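NRPS (Penicillium fellutanum, PDB 6NKI) binds NADPH through a Rossmann-type nucleotide-binding domain of the male sterility protein family, as part of a fungal nonribosomal peptide synthetase. Local coordinates at residues V52-P57 against I84-G89; D268-V273 against P382-Q387; W323-L328 against A398-A403. All blocks are in the same frame, centred on the assembly; numbering follows the deposited sequence.

Interaction 1: V52-P57 against I84-G89. With NDP (NADPH dihydro-nicotinamide-adenine-dinucleotide phosphate), chain B.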
loop_
_atom_site.group_PDB
_atom_site.type_symbol
_atom_site.label_atom_id
_atom_site.label_comp_id
_atom_site.label_asym_id
_atom_site.label_seq_id
_atom_site.Cartn_x
_atom_site.Cartn_y
_atom_site.Cartn_z
ATOM N N VAL A 52 -13.739 22.324 -9.832
ATOM C CA VAL A 52 -12.319 22.234 -10.164
ATOM C C VAL A 52 -11.855 23.507 -10.890
ATOM O O VAL A 52 -12.431 23.913 -11.911
ATOM C CB VAL A 52 -12.000 20.964 -10.970
ATOM C CG1 VAL A 52 -12.295 19.755 -10.125
ATOM C CG2 VAL A 52 -12.819 20.891 -12.232
ATOM N N LEU A 53 -10.822 24.133 -10.327
ATOM C CA LEU A 53 -10.092 25.190 -10.993
ATOM C C LEU A 53 -9.567 24.681 -12.321
ATOM O O LEU A 53 -8.976 23.601 -12.399
ATOM C CB LEU A 53 -8.932 25.659 -10.109
ATOM C CG LEU A 53 -8.363 27.036 -10.514
ATOM C CD1 LEU A 53 -9.451 28.126 -10.406
ATOM C CD2 LEU A 53 -7.129 27.482 -9.721
ATOM N N ALA A 54 -9.786 25.450 -13.374
ATOM C CA ALA A 54 -9.252 25.134 -14.690
ATOM C C ALA A 54 -8.461 26.328 -15.194
ATOM O O ALA A 54 -9.013 27.425 -15.347
ATOM C CB ALA A 54 -10.357 24.775 -15.676
ATOM N N ARG A 55 -7.167 26.108 -15.434
ATOM C CA ARG A 55 -6.300 27.154 -15.964
ATOM C C ARG A 55 -6.897 27.778 -17.216
ATOM O O ARG A 55 -6.869 29.002 -17.383
ATOM C CB ARG A 55 -4.914 26.563 -16.248
ATOM C CG ARG A 55 -3.849 27.555 -16.688
ATOM C CD ARG A 55 -2.482 26.876 -16.803
ATOM N NE ARG A 55 -1.454 27.776 -17.324
ATOM C CZ ARG A 55 -0.177 27.440 -17.490
ATOM N NH1 ARG A 55 0.688 28.323 -17.978
ATOM N NH2 ARG A 55 0.237 26.223 -17.164
ATOM N N ALA A 56 -7.485 26.955 -18.081
ATOM C CA ALA A 56 -8.003 27.449 -19.351
ATOM C C ALA A 56 -9.232 28.327 -19.117
ATOM O O ALA A 56 -10.041 28.041 -18.231
ATOM C CB ALA A 56 -8.352 26.292 -20.290
ATOM N N PRO A 57 -9.402 29.398 -19.907
ATOM C CA PRO A 57 -10.442 30.395 -19.613
ATOM C C PRO A 57 -11.841 29.965 -20.027
ATOM O O PRO A 57 -12.811 30.210 -19.304
ATOM C CB PRO A 57 -9.980 31.611 -20.423
ATOM C CG PRO A 57 -9.262 31.011 -21.590
ATOM C CD PRO A 57 -8.584 29.775 -21.072
ATOM N N ILE A 84 -19.329 17.073 -11.793
ATOM C CA ILE A 84 -18.197 17.974 -11.934
ATOM C C ILE A 84 -18.682 19.326 -12.452
ATOM O O ILE A 84 -19.530 19.398 -13.351
ATOM C CB ILE A 84 -17.140 17.333 -12.858
ATOM C CG1 ILE A 84 -15.819 18.081 -12.809
ATOM C CG2 ILE A 84 -17.637 17.235 -14.283
ATOM C CD1 ILE A 84 -14.697 17.239 -13.386
ATOM N N GLN A 85 -18.190 20.396 -11.836
ATOM C CA GLN A 85 -18.405 21.743 -12.349
ATOM C C GLN A 85 -17.061 22.444 -12.434
ATOM O O GLN A 85 -16.272 22.413 -11.482
ATOM C CB GLN A 85 -19.384 22.544 -11.490
ATOM C CG GLN A 85 -20.805 22.043 -11.613
ATOM C CD GLN A 85 -21.806 22.938 -10.910
ATOM O OE1 GLN A 85 -21.443 23.951 -10.302
ATOM N NE2 GLN A 85 -23.077 22.563 -10.986
ATOM N N VAL A 86 -16.802 23.065 -13.567
ATOM C CA VAL A 86 -15.505 23.655 -13.836
ATOM C C VAL A 86 -15.606 25.161 -13.618
ATOM O O VAL A 86 -16.532 25.812 -14.119
ATOM C CB VAL A 86 -15.045 23.313 -15.261
ATOM C CG1 VAL A 86 -13.734 23.970 -15.563
ATOM C CG2 VAL A 86 -14.928 21.814 -15.411
ATOM N N TRP A 87 -14.670 25.710 -12.853
ATOM C CA TRP A 87 -14.587 27.153 -12.653
ATOM C C TRP A 87 -13.339 27.697 -13.314
ATOM O O TRP A 87 -12.214 27.442 -12.816
ATOM C CB TRP A 87 -14.579 27.521 -11.173
ATOM C CG TRP A 87 -15.853 27.318 -10.431
ATOM C CD1 TRP A 87 -17.076 26.991 -10.939
ATOM C CD2 TRP A 87 -16.015 27.424 -9.026
ATOM N NE1 TRP A 87 -17.997 26.889 -9.923
ATOM C CE2 TRP A 87 -17.361 27.148 -8.736
ATOM C CE3 TRP A 87 -15.148 27.732 -7.981
ATOM C CZ2 TRP A 87 -17.851 27.167 -7.450
ATOM C CZ3 TRP A 87 -15.640 27.749 -6.703
ATOM C CH2 TRP A 87 -16.976 27.472 -6.447
ATOM N N PRO A 88 -13.455 28.458 -14.384
ATOM C CA PRO A 88 -12.285 29.120 -14.970
ATOM C C PRO A 88 -11.579 30.002 -13.946
ATOM O O PRO A 88 -12.217 30.711 -13.165
ATOM C CB PRO A 88 -12.878 29.942 -16.114
ATOM C CG PRO A 88 -14.188 29.264 -16.431
ATOM C CD PRO A 88 -14.697 28.762 -15.120
ATOM N N GLY A 89 -10.257 29.952 -13.963
ATOM C CA GLY A 89 -9.496 30.688 -12.979
ATOM C C GLY A 89 -8.011 30.596 -13.240
ATOM O O GLY A 89 -7.568 30.093 -14.274
HETATM P PA NDP B . 2.045 20.233 -13.457
HETATM O O1A NDP B . 3.292 20.966 -13.054
HETATM O O2A NDP B . 1.392 20.559 -14.775
HETATM O O5B NDP B . 0.876 20.196 -12.244
HETATM C C5B NDP B . 0.766 21.466 -11.704
HETATM C C4B NDP B . -0.714 21.846 -11.606
HETATM O O4B NDP B . -0.788 23.267 -11.309
HETATM C C3B NDP B . -1.433 21.548 -12.912
HETATM O O3B NDP B . -2.726 21.135 -12.620
HETATM C C2B NDP B . -1.531 22.939 -13.635
HETATM O O2B NDP B . -2.635 23.101 -14.414
HETATM C C1B NDP B . -1.585 23.887 -12.340
HETATM N N9A NDP B . -1.054 25.271 -12.616
HETATM C C8A NDP B . 0.256 25.669 -12.970
HETATM N N7A NDP B . 0.379 27.011 -13.144
HETATM C C5A NDP B . -0.920 27.504 -12.890
HETATM C C6A NDP B . -1.463 28.808 -12.903
HETATM N N6A NDP B . -0.682 29.902 -13.210
HETATM N N1A NDP B . -2.782 29.032 -12.620
HETATM C C2A NDP B . -3.512 27.910 -12.330
HETATM N N3A NDP B . -3.152 26.628 -12.269
HETATM C C4A NDP B . -1.819 26.437 -12.561
HETATM O O3 NDP B . 2.506 18.620 -13.569
HETATM P PN NDP B . 3.542 18.223 -12.394
HETATM O O1N NDP B . 3.730 16.756 -12.379
HETATM O O2N NDP B . 4.734 19.157 -12.368
HETATM O O5D NDP B . 2.833 18.521 -10.711
HETATM C C5D NDP B . 1.605 17.828 -10.466
HETATM C C4D NDP B . 1.511 17.266 -8.964
HETATM O O4D NDP B . 2.505 16.258 -8.730
HETATM C C3D NDP B . 1.752 18.374 -7.897
HETATM O O3D NDP B . 0.606 18.478 -7.075
HETATM C C2D NDP B . 2.980 17.933 -7.050
HETATM O O2D NDP B . 2.735 17.942 -5.655
HETATM C C1D NDP B . 3.173 16.494 -7.450
HETATM N N1N NDP B . 4.631 16.078 -7.717
HETATM C C2N NDP B . 4.766 15.053 -8.604
HETATM C C3N NDP B . 5.960 14.579 -8.990
HETATM C C7N NDP B . 5.802 13.443 -9.867
HETATM O O7N NDP B . 4.976 13.332 -10.768
HETATM N N7N NDP B . 6.576 12.379 -9.533
HETATM C C4N NDP B . 7.296 15.162 -8.503
HETATM C C5N NDP B . 7.078 16.177 -7.417
HETATM C C6N NDP B . 5.827 16.597 -7.061
HETATM P P2B NDP B . -2.316 22.925 -16.252
HETATM O O1X NDP B . -3.727 22.993 -16.747
HETATM O O2X NDP B . -1.406 24.117 -16.565
HETATM O O3X NDP B . -1.673 21.575 -16.195
#
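Val52, Leu53 and Ala54 pair with Val86, Trp87 and Pro88 as parallel strands at one border of the seven-stranded Rossmann sheet, the two ends of a beta-alpha-beta crossover whose helix is 59-72. Four backbone bonds of 3.0 to 3.2 Å zip the edges together: Val52 N to Gln85 O, Trp87 N to Val52 O, Ala54 N to Trp87 O and, just past the strand, Gly89 N to Ala54 O. On one face Val86 CG1 touches Ala54 CB (3.5 Å) while its CG2 meets Val52 CG2, and Ile66 of the crossover helix lies against both valines. Leu53 and Trp87 occupy the other face. The leucine CD1 reaches across to Gly89 CA at 3.6 Å, while the indole turns off to stack with Tyr51 and His102.

Where strand 47-54 ends, Arg55 leaves the sheet for NADPH, in the place where NADP-binding Rossmann folds commonly recognise the phosphate on the adenine ribose. Its chain is extended from CG to NE, carrying the guanidinium out so that adenine N7A sits over one face. At the group's edge and in its plane, Arg55 NH2 donates to phosphate oxygen O2X of NADPH at 2.7 Å, with a 163° N-H...O angle.

Interaction 2: D268-V273 against P382-Q387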
loop_
_atom_site.group_PDB
_atom_site.type_symbol
_atom_site.label_atom_id
_atom_site.label_comp_id
_atom_site.label_asym_id
_atom_site.label_seq_id
_atom_site.Cartn_x
_atom_site.Cartn_y
_atom_site.Cartn_z
ATOM N N ASP A 268 23.311 4.097 -0.861
ATOM C CA ASP A 268 22.792 4.092 0.496
ATOM C C ASP A 268 21.936 5.320 0.802
ATOM O O ASP A 268 21.385 5.412 1.902
ATOM C CB ASP A 268 23.957 3.974 1.489
ATOM C CG ASP A 268 23.542 3.371 2.828
ATOM O OD1 ASP A 268 22.333 3.115 3.033
ATOM O OD2 ASP A 268 24.444 3.113 3.659
ATOM N N ASN A 269 21.792 6.255 -0.138
ATOM C CA ASN A 269 20.902 7.381 0.087
ATOM C C ASN A 269 19.447 6.959 -0.029
ATOM O O ASN A 269 19.103 5.915 -0.590
ATOM C CB ASN A 269 21.121 8.530 -0.908
ATOM C CG ASN A 269 22.352 9.354 -0.613
ATOM O OD1 ASN A 269 22.865 9.373 0.508
ATOM N ND2 ASN A 269 22.764 10.136 -1.594
ATOM N N TRP A 270 18.578 7.833 0.469
ATOM C CA TRP A 270 17.143 7.596 0.520
ATOM C C TRP A 270 16.416 8.459 -0.510
ATOM O O TRP A 270 16.713 9.651 -0.657
ATOM C CB TRP A 270 16.592 7.889 1.917
ATOM C CG TRP A 270 15.172 7.564 1.966
ATOM C CD1 TRP A 270 14.132 8.402 1.707
ATOM C CD2 TRP A 270 14.605 6.305 2.282
ATOM N NE1 TRP A 270 12.946 7.737 1.825
ATOM C CE2 TRP A 270 13.207 6.446 2.189
ATOM C CE3 TRP A 270 15.139 5.063 2.637
ATOM C CZ2 TRP A 270 12.339 5.395 2.445
ATOM C CZ3 TRP A 270 14.271 4.017 2.889
ATOM C CH2 TRP A 270 12.890 4.191 2.785
ATOM N N LEU A 271 15.446 7.851 -1.191
ATOM C CA LEU A 271 14.642 8.478 -2.236
ATOM C C LEU A 271 13.175 8.514 -1.796
ATOM O O LEU A 271 12.568 7.463 -1.552
ATOM C CB LEU A 271 14.766 7.698 -3.549
ATOM C CG LEU A 271 14.078 8.227 -4.812
ATOM C CD1 LEU A 271 14.845 9.440 -5.338
ATOM C CD2 LEU A 271 13.892 7.164 -5.902
ATOM N N PHE A 272 12.591 9.715 -1.737
ATOM C CA PHE A 272 11.195 9.868 -1.320
ATOM C C PHE A 272 10.277 9.694 -2.521
ATOM O O PHE A 272 10.076 10.627 -3.301
ATOM C CB PHE A 272 10.957 11.221 -0.656
ATOM C CG PHE A 272 11.638 11.379 0.684
ATOM C CD1 PHE A 272 11.116 10.757 1.822
ATOM C CD2 PHE A 272 12.767 12.188 0.815
ATOM C CE1 PHE A 272 11.726 10.902 3.046
ATOM C CE2 PHE A 272 13.377 12.342 2.049
ATOM C CZ PHE A 272 12.852 11.685 3.165
ATOM N N VAL A 273 9.664 8.523 -2.639
ATOM C CA VAL A 273 8.715 8.253 -3.712
ATOM C C VAL A 273 7.570 7.368 -3.183
ATOM O O VAL A 273 7.764 6.516 -2.304
ATOM C CB VAL A 273 9.465 7.639 -4.927
ATOM C CG1 VAL A 273 10.124 6.345 -4.535
ATOM C CG2 VAL A 273 8.547 7.379 -6.084
ATOM N N PRO A 382 12.730 13.793 6.904
ATOM C CA PRO A 382 12.199 12.734 7.781
ATOM C C PRO A 382 12.465 11.329 7.251
ATOM O O PRO A 382 11.539 10.557 6.981
ATOM C CB PRO A 382 10.697 13.053 7.801
ATOM C CG PRO A 382 10.438 13.589 6.448
ATOM C CD PRO A 382 11.653 14.432 6.129
ATOM N N VAL A 383 13.738 10.979 7.112
ATOM C CA VAL A 383 14.050 9.658 6.556
ATOM C C VAL A 383 13.592 8.584 7.545
ATOM O O VAL A 383 13.941 8.655 8.739
ATOM C CB VAL A 383 15.552 9.547 6.228
ATOM C CG1 VAL A 383 16.419 9.645 7.483
ATOM C CG2 VAL A 383 15.850 8.278 5.454
ATOM N N PRO A 384 12.759 7.632 7.127
ATOM C CA PRO A 384 12.259 6.605 8.060
ATOM C C PRO A 384 13.363 5.685 8.540
ATOM O O PRO A 384 14.002 4.991 7.747
ATOM C CB PRO A 384 11.211 5.849 7.234
ATOM C CG PRO A 384 11.536 6.136 5.833
ATOM C CD PRO A 384 12.099 7.531 5.818
ATOM N N ILE A 385 13.585 5.693 9.860
ATOM C CA ILE A 385 14.530 4.786 10.504
ATOM C C ILE A 385 14.200 3.339 10.164
ATOM O O ILE A 385 15.094 2.512 9.940
ATOM C CB ILE A 385 14.530 5.039 12.025
ATOM C CG1 ILE A 385 15.535 4.135 12.742
ATOM C CG2 ILE A 385 13.122 4.921 12.604
ATOM C CD1 ILE A 385 15.788 4.533 14.192
ATOM N N TYR A 386 12.911 3.018 10.111
ATOM C CA TYR A 386 12.422 1.711 9.709
ATOM C C TYR A 386 11.188 1.914 8.849
ATOM O O TYR A 386 10.396 2.828 9.098
ATOM C CB TYR A 386 12.100 0.838 10.931
ATOM C CG TYR A 386 11.480 -0.519 10.622
ATOM C CD1 TYR A 386 12.236 -1.557 10.081
ATOM C CD2 TYR A 386 10.139 -0.768 10.909
ATOM C CE1 TYR A 386 11.666 -2.801 9.815
ATOM C CE2 TYR A 386 9.560 -2.005 10.651
ATOM C CZ TYR A 386 10.325 -3.019 10.105
ATOM O OH TYR A 386 9.748 -4.245 9.849
ATOM N N GLN A 387 11.039 1.072 7.826
ATOM C CA GLN A 387 9.926 1.173 6.911
ATOM C C GLN A 387 9.415 -0.246 6.660
ATOM O O GLN A 387 10.205 -1.122 6.250
ATOM C CB GLN A 387 10.286 1.833 5.580
ATOM C CG GLN A 387 9.057 2.024 4.722
ATOM C CD GLN A 387 9.378 2.319 3.284
ATOM O OE1 GLN A 387 10.488 2.087 2.843
ATOM N NE2 GLN A 387 8.418 2.867 2.551
#
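Trp270 lays one face of its indole under Val383 and Pro384, which cover it side by side. Val383 CG2 sits nearest the root of the ring, 3.6 Å from Trp270 CG, and makes a CH-pi contact over the five-membered ring. Pro384 CD makes a second one there, while its CG lies above the border of the benzene part, 3.6 Å from Trp270 CZ2; the two side chains cross at about a right angle. Two torsions set up the overlap: Trp270 swings CG away from its backbone N (chi1 -176°), sending the indole toward the loop, and Val383 turns CG2 likewise, dropping that methyl onto the ring. Gln387 approaches at the far edge of the benzene part.

Phe272, two residues on and on the same side of the strand, receives Trp270 CD1 over the centre of its ring. Its own rim meets the loop, Phe272 CZ lying 4.2 Å from Pro382 CD and Phe272 CE1 4.0 Å from Pro382 O, with that carbonyl oxygen in the ring plane.

Strand 270-275 is the middle of a small three-stranded mixed sheet, and the loop before helix 389-410 passes over its aromatic side; Leu271 and Val273 face away, against Phe233. Apart from the Pro382 carbonyl and Gln387, the contact is carbon on carbon, held by shape and dispersion, not directed polar bonds.

Interaction 3: W323-L328 against A398-A403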
loop_
_atom_site.group_PDB
_atom_site.type_symbol
_atom_site.label_atom_id
_atom_site.label_comp_id
_atom_site.label_asym_id
_atom_site.label_seq_id
_atom_site.Cartn_x
_atom_site.Cartn_y
_atom_site.Cartn_z
ATOM N N TRP A 323 17.303 1.522 -8.265
ATOM C CA TRP A 323 17.857 1.206 -9.580
ATOM C C TRP A 323 17.787 -0.280 -9.922
ATOM O O TRP A 323 17.584 -0.621 -11.095
ATOM C CB TRP A 323 19.297 1.673 -9.700
ATOM C CG TRP A 323 19.469 3.138 -9.819
ATOM C CD1 TRP A 323 19.995 3.983 -8.890
ATOM C CD2 TRP A 323 19.080 3.947 -10.923
ATOM N NE1 TRP A 323 19.998 5.271 -9.367
ATOM C CE2 TRP A 323 19.435 5.273 -10.616
ATOM C CE3 TRP A 323 18.479 3.678 -12.154
ATOM C CZ2 TRP A 323 19.225 6.318 -11.498
ATOM C CZ3 TRP A 323 18.261 4.724 -13.023
ATOM C CH2 TRP A 323 18.629 6.021 -12.690
ATOM N N LYS A 324 17.947 -1.185 -8.945
ATOM C CA LYS A 324 17.837 -2.581 -9.340
ATOM C C LYS A 324 16.428 -2.909 -9.774
ATOM O O LYS A 324 16.233 -3.885 -10.506
ATOM C CB LYS A 324 18.329 -3.547 -8.251
ATOM C CG LYS A 324 17.676 -3.510 -6.899
ATOM C CD LYS A 324 18.158 -4.706 -6.037
ATOM C CE LYS A 324 19.614 -4.613 -5.529
ATOM N NZ LYS A 324 19.853 -3.605 -4.449
ATOM N N ALA A 325 15.454 -2.077 -9.385
ATOM C CA ALA A 325 14.077 -2.247 -9.820
ATOM C C ALA A 325 13.869 -1.687 -11.218
ATOM O O ALA A 325 13.185 -2.305 -12.040
ATOM C CB ALA A 325 13.140 -1.588 -8.813
ATOM N N ILE A 326 14.437 -0.503 -11.488
ATOM C CA ILE A 326 14.528 0.013 -12.857
ATOM C C ILE A 326 15.067 -1.071 -13.796
ATOM O O ILE A 326 14.422 -1.456 -14.782
ATOM C CB ILE A 326 15.412 1.281 -12.893
ATOM C CG1 ILE A 326 14.790 2.485 -12.125
ATOM C CG2 ILE A 326 15.847 1.606 -14.329
ATOM C CD1 ILE A 326 13.475 3.081 -12.731
ATOM N N MET A 327 16.251 -1.597 -13.486
ATOM C CA MET A 327 16.862 -2.560 -14.401
ATOM C C MET A 327 16.035 -3.834 -14.512
ATOM O O MET A 327 15.965 -4.431 -15.593
ATOM C CB MET A 327 18.286 -2.900 -13.956
ATOM C CG MET A 327 19.311 -1.755 -14.023
ATOM S SD MET A 327 20.914 -2.324 -13.454
ATOM C CE MET A 327 20.659 -2.461 -11.699
ATOM N N LEU A 328 15.394 -4.252 -13.418
ATOM C CA LEU A 328 14.512 -5.411 -13.469
ATOM C C LEU A 328 13.348 -5.190 -14.429
ATOM O O LEU A 328 12.946 -6.110 -15.151
ATOM C CB LEU A 328 13.995 -5.726 -12.068
ATOM C CG LEU A 328 13.326 -7.085 -11.814
ATOM C CD1 LEU A 328 13.578 -7.483 -10.371
ATOM C CD2 LEU A 328 11.821 -7.100 -12.122
ATOM N N ALA A 398 5.985 -0.653 -7.951
ATOM C CA ALA A 398 5.490 0.482 -8.722
ATOM C C ALA A 398 6.564 0.998 -9.681
ATOM O O ALA A 398 6.275 1.266 -10.857
ATOM C CB ALA A 398 4.979 1.581 -7.782
ATOM N N VAL A 399 7.818 1.077 -9.223
ATOM C CA VAL A 399 8.899 1.455 -10.134
ATOM C C VAL A 399 9.154 0.372 -11.165
ATOM O O VAL A 399 9.276 0.674 -12.360
ATOM C CB VAL A 399 10.180 1.861 -9.386
ATOM C CG1 VAL A 399 10.734 0.754 -8.609
ATOM C CG2 VAL A 399 11.234 2.246 -10.410
ATOM N N VAL A 400 9.174 -0.906 -10.747
ATOM C CA VAL A 400 9.379 -1.971 -11.722
ATOM C C VAL A 400 8.339 -1.882 -12.823
ATOM O O VAL A 400 8.652 -2.018 -14.008
ATOM C CB VAL A 400 9.370 -3.366 -11.058
ATOM C CG1 VAL A 400 9.348 -4.471 -12.131
ATOM C CG2 VAL A 400 10.603 -3.589 -10.191
ATOM N N ARG A 401 7.083 -1.678 -12.455
ATOM C CA ARG A 401 6.052 -1.680 -13.487
ATOM C C ARG A 401 6.180 -0.450 -14.387
ATOM O O ARG A 401 5.779 -0.487 -15.557
ATOM C CB ARG A 401 4.649 -1.734 -12.870
ATOM C CG ARG A 401 4.325 -2.882 -11.926
ATOM C CD ARG A 401 4.464 -4.242 -12.584
ATOM N NE ARG A 401 3.659 -4.387 -13.795
ATOM C CZ ARG A 401 2.370 -4.716 -13.811
ATOM N NH1 ARG A 401 1.719 -4.927 -12.673
ATOM N NH2 ARG A 401 1.734 -4.829 -14.972
ATOM N N ASN A 402 6.741 0.641 -13.865
ATOM C CA ASN A 402 6.896 1.841 -14.676
ATOM C C ASN A 402 8.106 1.722 -15.608
ATOM O O ASN A 402 8.023 2.054 -16.798
ATOM C CB ASN A 402 7.009 3.078 -13.769
ATOM C CG ASN A 402 5.674 3.445 -13.068
ATOM O OD1 ASN A 402 4.611 3.434 -13.682
ATOM N ND2 ASN A 402 5.748 3.770 -11.781
ATOM N N ALA A 403 9.225 1.220 -15.094
ATOM C CA ALA A 403 10.392 1.016 -15.941
ATOM C C ALA A 403 10.124 -0.001 -17.047
ATOM O O ALA A 403 10.739 0.066 -18.113
ATOM C CB ALA A 403 11.575 0.576 -15.080
#
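Ala325 lies at the tight part of the contact: its CB fits between two neighbouring valines, 3.4 Å from Val399 CG1 and 3.5 Å from Val400 CG2. With only a methyl for a side chain here, the backbone comes close too, Ala325 O touching Val400 CG2 and Ala325 CA lying 5.1 Å from Val400 CA. The next residue works differently. Ile326 starts out away from the partner helix, but chi1 of -66° sets CG1 anti to the carbonyl carbon, and a second bend of -66° about CB-CG1 brings CD1 to Val399 CG2 and to 3.9 Å from Ala403 CB. Ala403 in turn sets that CB against the helix backbone, 3.5 Å from Ile326 O. Val399 thus serves both residues, one methyl for each, and Trp250 of helix 248-259 closes over this inner side by touching both Ile326 and Val399.

The helices, 319-330 and 389-410, belong to the largely helical part of the chain that accompanies the NADP-binding Rossmann sheet. Their short segments run in roughly the same direction, 38° apart, with axes approaching to 7.6 Å; two alanines, one from each helix, lie in the interface and suit so small a separation.

Toward the outside the packing thins to a single pair. Val400 points CG1 anti to its own N, which leaves CG2 for Ala325 and turns CG1 to Leu328, whose CD2 meets it at 3.6 Å. Leu328 stays exposed even in the assembly, although the second subunit lies next to it: the same leucine packs on His289 of that subunit.

In the fold
From the N terminus, interaction 1 comes first and is complete within one beta-alpha-beta unit: 26 residues, including helix 59-72, separate its segments at the sheet border. The chain lays down six of the seven Rossmann strands before interaction 2 opens at 268-273, and the last, 310-312, falls inside its loop, just ahead of 323-328. Interactions 2 and 3 cross, their segments alternating, so the two loops overlap along the chain and neither nests in the other. Interaction 2 ties the small mixed sheet to a late loop, and interaction 3 joins helix 319-330 to helix 389-410. Their centres are about 18 Å apart, whereas interaction 1 lies across the chain's centre, 36 to 37 Å from either.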